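Local coordinates for choloylglycine hydrolase (PDB 2BJF), which hydrolyses the amide bond of glycine- and taurine-conjugated bile salts, releasing free bile acid and amino acid, and can also act as an N-acyltransferase, at residues 259-264 against 274-279; 294-299 against 318-323. All coordinates share one frame; numbering follows the deposited sequence. Where two conformers were deposited one is given.

Interaction 1: residues 259-264 against 274-279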
loop_
_atom_site.group_PDB
_atom_site.type_symbol
_atom_site.label_atom_id
_atom_site.label_comp_id
_atom_site.label_asym_id
_atom_site.label_seq_id
_atom_site.Cartn_x
_atom_site.Cartn_y
_atom_site.Cartn_z
ATOM N N VAL A 259 -0.613 -4.731 16.469
ATOM C CA VAL A 259 0.778 -4.679 16.012
ATOM C C VAL A 259 1.629 -5.824 16.572
ATOM O O VAL A 259 2.856 -5.818 16.450
ATOM C CB VAL A 259 1.437 -3.299 16.303
ATOM C CG1 VAL A 259 0.833 -2.217 15.410
ATOM C CG2 VAL A 259 1.314 -2.921 17.782
ATOM N N ALA A 260 0.964 -6.812 17.169
ATOM C CA ALA A 260 1.641 -7.982 17.719
ATOM C C ALA A 260 2.104 -8.935 16.618
ATOM O O ALA A 260 1.391 -9.160 15.638
ATOM C CB ALA A 260 0.731 -8.706 18.709
ATOM N N MET A 261 3.305 -9.483 16.782
ATOM C CA MET A 261 3.848 -10.457 15.836
ATOM C C MET A 261 3.296 -11.853 16.108
ATOM O O MET A 261 3.109 -12.242 17.266
ATOM C CB MET A 261 5.376 -10.472 15.881
ATOM C CG MET A 261 6.017 -9.191 15.381
ATOM S SD MET A 261 7.806 -9.212 15.562
ATOM C CE MET A 261 8.194 -7.521 15.128
ATOM N N VAL A 262 3.051 -12.591 15.028
ATOM C CA VAL A 262 2.411 -13.908 15.071
ATOM C C VAL A 262 3.390 -14.973 14.574
ATOM O O VAL A 262 4.068 -14.772 13.563
ATOM C CB VAL A 262 1.125 -13.928 14.196
ATOM C CG1 VAL A 262 0.401 -15.263 14.306
ATOM C CG2 VAL A 262 0.186 -12.786 14.581
ATOM N N ARG A 263 3.458 -16.100 15.285
ATOM C CA ARG A 263 4.401 -17.178 14.964
ATOM C C ARG A 263 4.368 -17.595 13.495
ATOM O O ARG A 263 3.302 -17.885 12.947
ATOM C CB ARG A 263 4.159 -18.404 15.856
ATOM C CG ARG A 263 5.334 -19.376 15.898
ATOM C CD ARG A 263 5.017 -20.635 16.702
ATOM N NE ARG A 263 4.734 -20.354 18.108
ATOM C CZ ARG A 263 5.651 -20.248 19.067
ATOM N NH1 ARG A 263 6.943 -20.394 18.792
ATOM N NH2 ARG A 263 5.270 -19.991 20.311
ATOM N N GLY A 264 5.544 -17.609 12.871
ATOM C CA GLY A 264 5.700 -18.107 11.508
ATOM C C GLY A 264 5.879 -17.068 10.414
ATOM O O GLY A 264 6.522 -17.344 9.401
ATOM N N ASP A 274 9.996 -14.435 15.095
ATOM C CA ASP A 274 9.914 -13.273 15.969
ATOM C C ASP A 274 8.479 -13.174 16.481
ATOM O O ASP A 274 7.531 -13.189 15.690
ATOM C CB ASP A 274 10.303 -12.010 15.193
ATOM C CG ASP A 274 10.803 -10.886 16.088
ATOM O OD1 ASP A 274 10.792 -11.028 17.328
ATOM O OD2 ASP A 274 11.211 -9.841 15.536
ATOM N N LEU A 275 8.324 -13.098 17.802
ATOM C CA LEU A 275 7.003 -13.094 18.438
ATOM C C LEU A 275 6.840 -11.916 19.382
ATOM O O LEU A 275 7.820 -11.429 19.944
ATOM C CB LEU A 275 6.792 -14.374 19.263
ATOM C CG LEU A 275 7.198 -15.762 18.765
ATOM C CD1 LEU A 275 6.881 -16.814 19.821
ATOM C CD2 LEU A 275 6.507 -16.096 17.463
ATOM N N THR A 276 5.598 -11.474 19.570
ATOM C CA THR A 276 5.267 -10.638 20.719
ATOM C C THR A 276 5.210 -11.586 21.916
ATOM O O THR A 276 4.185 -12.236 22.165
ATOM C CB THR A 276 3.947 -9.866 20.526
ATOM O OG1 THR A 276 4.093 -8.957 19.429
ATOM C CG2 THR A 276 3.587 -9.073 21.785
ATOM N N GLN A 277 6.326 -11.669 22.636
ATOM C CA GLN A 277 6.478 -12.606 23.750
ATOM C C GLN A 277 5.557 -12.262 24.916
ATOM O O GLN A 277 4.960 -13.152 25.524
ATOM C CB GLN A 277 7.935 -12.655 24.223
ATOM C CG GLN A 277 8.933 -13.139 23.171
ATOM C CD GLN A 277 8.953 -14.653 22.977
ATOM O OE1 GLN A 277 9.540 -15.151 22.017
ATOM N NE2 GLN A 277 8.323 -15.389 23.889
ATOM N N TYR A 278 5.454 -10.971 25.219
ATOM C CA TYR A 278 4.546 -10.477 26.254
ATOM C C TYR A 278 4.047 -9.064 25.964
ATOM O O TYR A 278 4.640 -8.328 25.167
ATOM C CB TYR A 278 5.159 -10.583 27.667
ATOM C CG TYR A 278 6.271 -9.608 27.999
ATOM C CD1 TYR A 278 5.987 -8.307 28.423
ATOM C CD2 TYR A 278 7.605 -10.001 27.936
ATOM C CE1 TYR A 278 7.007 -7.415 28.745
ATOM C CE2 TYR A 278 8.631 -9.119 28.264
ATOM C CZ TYR A 278 8.326 -7.829 28.658
ATOM O OH TYR A 278 9.343 -6.959 28.979
ATOM N N THR A 279 2.941 -8.711 26.608
ATOM C CA THR A 279 2.386 -7.370 26.543
ATOM C C THR A 279 2.178 -6.888 27.971
ATOM O O THR A 279 1.439 -7.508 28.740
ATOM C CB THR A 279 1.053 -7.350 25.771
ATOM O OG1 THR A 279 1.258 -7.868 24.451
ATOM C CG2 THR A 279 0.499 -5.932 25.673
HETATM O O HOH W 1 6.861 -14.861 13.449
#

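Interaction 2: residues 294-299 against 318-323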
loop_
_atom_site.group_PDB
_atom_site.type_symbol
_atom_site.label_atom_id
_atom_site.label_comp_id
_atom_site.label_asym_id
_atom_site.label_seq_id
_atom_site.Cartn_x
_atom_site.Cartn_y
_atom_site.Cartn_z
ATOM N N TYR A 294 2.600 -14.598 25.173
ATOM C CA TYR A 294 2.233 -15.299 23.943
ATOM C C TYR A 294 1.518 -16.615 24.258
ATOM O O TYR A 294 0.533 -16.971 23.605
ATOM C CB TYR A 294 3.466 -15.557 23.064
ATOM C CG TYR A 294 3.102 -15.890 21.635
ATOM C CD1 TYR A 294 3.018 -14.887 20.671
ATOM C CD2 TYR A 294 2.817 -17.202 21.251
ATOM C CE1 TYR A 294 2.667 -15.179 19.356
ATOM C CE2 TYR A 294 2.462 -17.505 19.940
ATOM C CZ TYR A 294 2.390 -16.487 19.000
ATOM O OH TYR A 294 2.041 -16.772 17.701
ATOM N N GLU A 295 2.014 -17.314 25.277
ATOM C CA GLU A 295 1.492 -18.619 25.674
ATOM C C GLU A 295 0.201 -18.514 26.487
ATOM O O GLU A 295 -0.703 -19.335 26.327
ATOM C CB GLU A 295 2.549 -19.387 26.473
ATOM C CG GLU A 295 3.802 -19.765 25.682
ATOM C CD GLU A 295 4.907 -18.708 25.722
ATOM O OE1 GLU A 295 4.663 -17.557 26.154
ATOM O OE2 GLU A 295 6.038 -19.043 25.315
ATOM N N ASN A 296 0.130 -17.512 27.362
ATOM C CA ASN A 296 -1.033 -17.310 28.226
ATOM C C ASN A 296 -1.590 -15.896 28.116
ATOM O O ASN A 296 -0.994 -14.944 28.624
ATOM C CB ASN A 296 -0.680 -17.624 29.687
ATOM C CG ASN A 296 -1.858 -17.430 30.636
ATOM O OD1 ASN A 296 -3.019 -17.426 30.222
ATOM N ND2 ASN A 296 -1.559 -17.276 31.922
ATOM N N ASN A 297 -2.746 -15.769 27.472
ATOM C CA ASN A 297 -3.336 -14.457 27.225
ATOM C C ASN A 297 -4.109 -13.846 28.396
ATOM O O ASN A 297 -4.488 -12.673 28.331
ATOM C CB ASN A 297 -4.189 -14.467 25.948
ATOM C CG ASN A 297 -5.407 -15.369 26.055
ATOM O OD1 ASN A 297 -5.404 -16.365 26.778
ATOM N ND2 ASN A 297 -6.455 -15.025 25.315
ATOM N N GLN A 298 -4.340 -14.614 29.464
ATOM C CA GLN A 298 -4.954 -14.023 30.655
ATOM C C GLN A 298 -4.016 -12.997 31.281
ATOM O O GLN A 298 -2.824 -13.258 31.470
ATOM C CB GLN A 298 -5.379 -15.056 31.707
ATOM C CG GLN A 298 -6.211 -14.393 32.817
ATOM C CD GLN A 298 -6.528 -15.278 34.010
ATOM O OE1 GLN A 298 -5.761 -16.170 34.377
ATOM N NE2 GLN A 298 -7.662 -15.007 34.643
ATOM N N ILE A 299 -4.572 -11.830 31.588
ATOM C CA ILE A 299 -3.829 -10.744 32.214
ATOM C C ILE A 299 -3.531 -11.075 33.678
ATOM O O ILE A 299 -4.429 -11.435 34.441
ATOM C CB ILE A 299 -4.592 -9.400 32.087
ATOM C CG1 ILE A 299 -4.663 -8.971 30.614
ATOM C CG2 ILE A 299 -3.940 -8.308 32.944
ATOM C CD1 ILE A 299 -5.731 -7.935 30.315
ATOM N N LYS A 318 7.196 -15.242 39.112
ATOM C CA LYS A 318 7.396 -16.108 37.948
ATOM C C LYS A 318 6.617 -15.660 36.709
ATOM O O LYS A 318 5.416 -15.394 36.773
ATOM C CB LYS A 318 7.052 -17.563 38.296
ATOM C CG LYS A 318 7.510 -18.581 37.257
ATOM C CD LYS A 318 7.073 -19.991 37.619
ATOM C CE LYS A 318 7.392 -20.966 36.494
ATOM N NZ LYS A 318 6.958 -22.356 36.809
ATOM N N TYR A 319 7.334 -15.587 35.589
ATOM C CA TYR A 319 6.783 -15.271 34.275
ATOM C C TYR A 319 5.777 -16.349 33.860
ATOM O O TYR A 319 6.131 -17.522 33.740
ATOM C CB TYR A 319 7.940 -15.187 33.277
ATOM C CG TYR A 319 7.600 -14.779 31.860
ATOM C CD1 TYR A 319 7.327 -13.449 31.540
ATOM C CD2 TYR A 319 7.603 -15.718 30.831
ATOM C CE1 TYR A 319 7.040 -13.069 30.229
ATOM C CE2 TYR A 319 7.318 -15.350 29.518
ATOM C CZ TYR A 319 7.041 -14.024 29.226
ATOM O OH TYR A 319 6.758 -13.658 27.929
ATOM N N ASN A 320 4.525 -15.942 33.659
ATOM C CA ASN A 320 3.428 -16.880 33.418
ATOM C C ASN A 320 3.234 -17.224 31.942
ATOM O O ASN A 320 2.664 -16.438 31.185
ATOM C CB ASN A 320 2.124 -16.336 34.020
ATOM C CG ASN A 320 1.017 -17.382 34.084
ATOM O OD1 ASN A 320 0.875 -18.220 33.191
ATOM N ND2 ASN A 320 0.215 -17.325 35.141
ATOM N N LYS A 321 3.696 -18.407 31.546
ATOM C CA LYS A 321 3.523 -18.882 30.170
ATOM C C LYS A 321 2.731 -20.194 30.098
ATOM O O LYS A 321 2.970 -21.040 29.231
ATOM C CB LYS A 321 4.876 -18.982 29.443
ATOM C CG LYS A 321 5.946 -19.809 30.153
ATOM C CD LYS A 321 7.298 -19.701 29.446
ATOM C CE LYS A 321 7.321 -20.486 28.138
ATOM N NZ LYS A 321 8.572 -20.246 27.366
ATOM N N THR A 322 1.780 -20.345 31.015
ATOM C CA THR A 322 0.888 -21.501 31.029
ATOM C C THR A 322 -0.542 -21.006 30.850
ATOM O O THR A 322 -1.072 -20.301 31.710
ATOM C CB THR A 322 1.024 -22.305 32.342
ATOM O OG1 THR A 322 2.400 -22.639 32.557
ATOM C CG2 THR A 322 0.203 -23.591 32.282
ATOM N N LEU A 323 -1.153 -21.373 29.725
ATOM C CA LEU A 323 -2.483 -20.878 29.359
ATOM C C LEU A 323 -3.516 -21.131 30.457
ATOM O O LEU A 323 -3.681 -22.261 30.923
ATOM C CB LEU A 323 -2.942 -21.478 28.021
ATOM C CG LEU A 323 -4.278 -21.014 27.424
ATOM C CD1 LEU A 323 -4.294 -19.512 27.159
ATOM C CD2 LEU A 323 -4.591 -21.784 26.149
HETATM O O HOH W 2 6.901 -15.753 26.187
HETATM O O HOH W 3 0.283 -14.503 31.122
#

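Interaction 1: residues 259-264 against 274-279
With CG turned beside its own backbone N (chi1 -67°) and the chain extended beyond, M261 carries its sulfur out to D274, while T276, its OG1 likewise beside its own N (chi1 -64°), offers that oxygen to the methionine's backbone. This joins the loop after helix 249-257 to the start of strand 275-283, in the antiparallel sheet of the Ntn-hydrolase fold that also holds strand 3-8, next to the N-terminal nucleophile. M261 N donates to T276 OG1 over 2.8 Å, the N-H...O angle being 152°. The same hydroxyl is hydrogen-bonded to D21 OD1 on strand 14-22, so one small side chain on strand 275-283 links the loop to the neighbouring strand 14-22. A return bond from T276 N to M261 O is nearly straight but weak, at 3.5 Å. A260 CB packs on the threonine hydroxyl as well. Further out, M261 SD lies 3.5 Å from D274 OD2, a plain packing contact. L275 starts away from the loop, yet its methyls come back to R263: CD2 sits 3.4 Å from the arginine CA, and CD1 rests over one guanidinium face, near the rim. The polar end of R263 looks across the subunit boundary, where NE makes a salt bridge with E251 of the second subunit. Between the two backbones, beside R263, a water lies 2.8 Å from V262 O and 2.9 Å from D274 O.

Interaction 2: residues 294-299 against 318-323
N296 and N320 meet through their amides, whose planes stand 50° apart, and here the two loops pack closely. N296 ND2 gives a weak hydrogen bond to N320 OD1 (2.9 Å), while T322 N approaches the same oxygen in the carbonyl plane, closing an Asx turn. N296 forms a second Asx turn: its CG, anti to the backbone N (chi1 180°), places OD1 3.2 Å from Q298 N, which sits above the carbonyl plane. That oxygen also accepts from S324 N, so each asparagine oxygen takes two N-H groups, which probably holds its own turn in shape. A water bridges the two backbones, 2.8 Å from N296 O and 3.1 Å from N320 O.

E295 and K321 form the more open side. Their chains run side by side in the same direction, with E295 CB close against K321 O at 3.2 Å, but the charged ends make only a long salt bridge, OE2 to NZ at 3.5 Å. The other carboxylate oxygen, OE1, accepts a hydrogen bond from a water that also bonds Y319 OH, in the plane of the tyrosine ring. At the far end L323 CD1 touches N297 OD1, 3.4 Å away, and L323 also packs on I250 of the second subunit. The contact thus links the loop between strands 288-293 and 300-303 to the segment after strand 315-318, and T293 OG1 on strand 288-293 binds both N296 N and N320 O.

In the fold
Interactions 1 and 2 lie in series along the chain, their centres 13 Å apart, and they meet at Y294. Its backbone N is 2.8 Å from Q277 O on strand 275-283, probably a hydrogen bond, and its OH is 2.9 Å from R263 N in the loop of interaction 1. E251 of the second subunit binds both R263 NE and Y294 OH, so one glutamate across the subunit boundary touches both contacts. Interaction 1 is the one near catalysis: the side chain of M261 is about 7 Å from that of the nucleophile C2, and that of D274 about 5 Å from a bound taurine. Interaction 2 lies toward the surface, away from these sites.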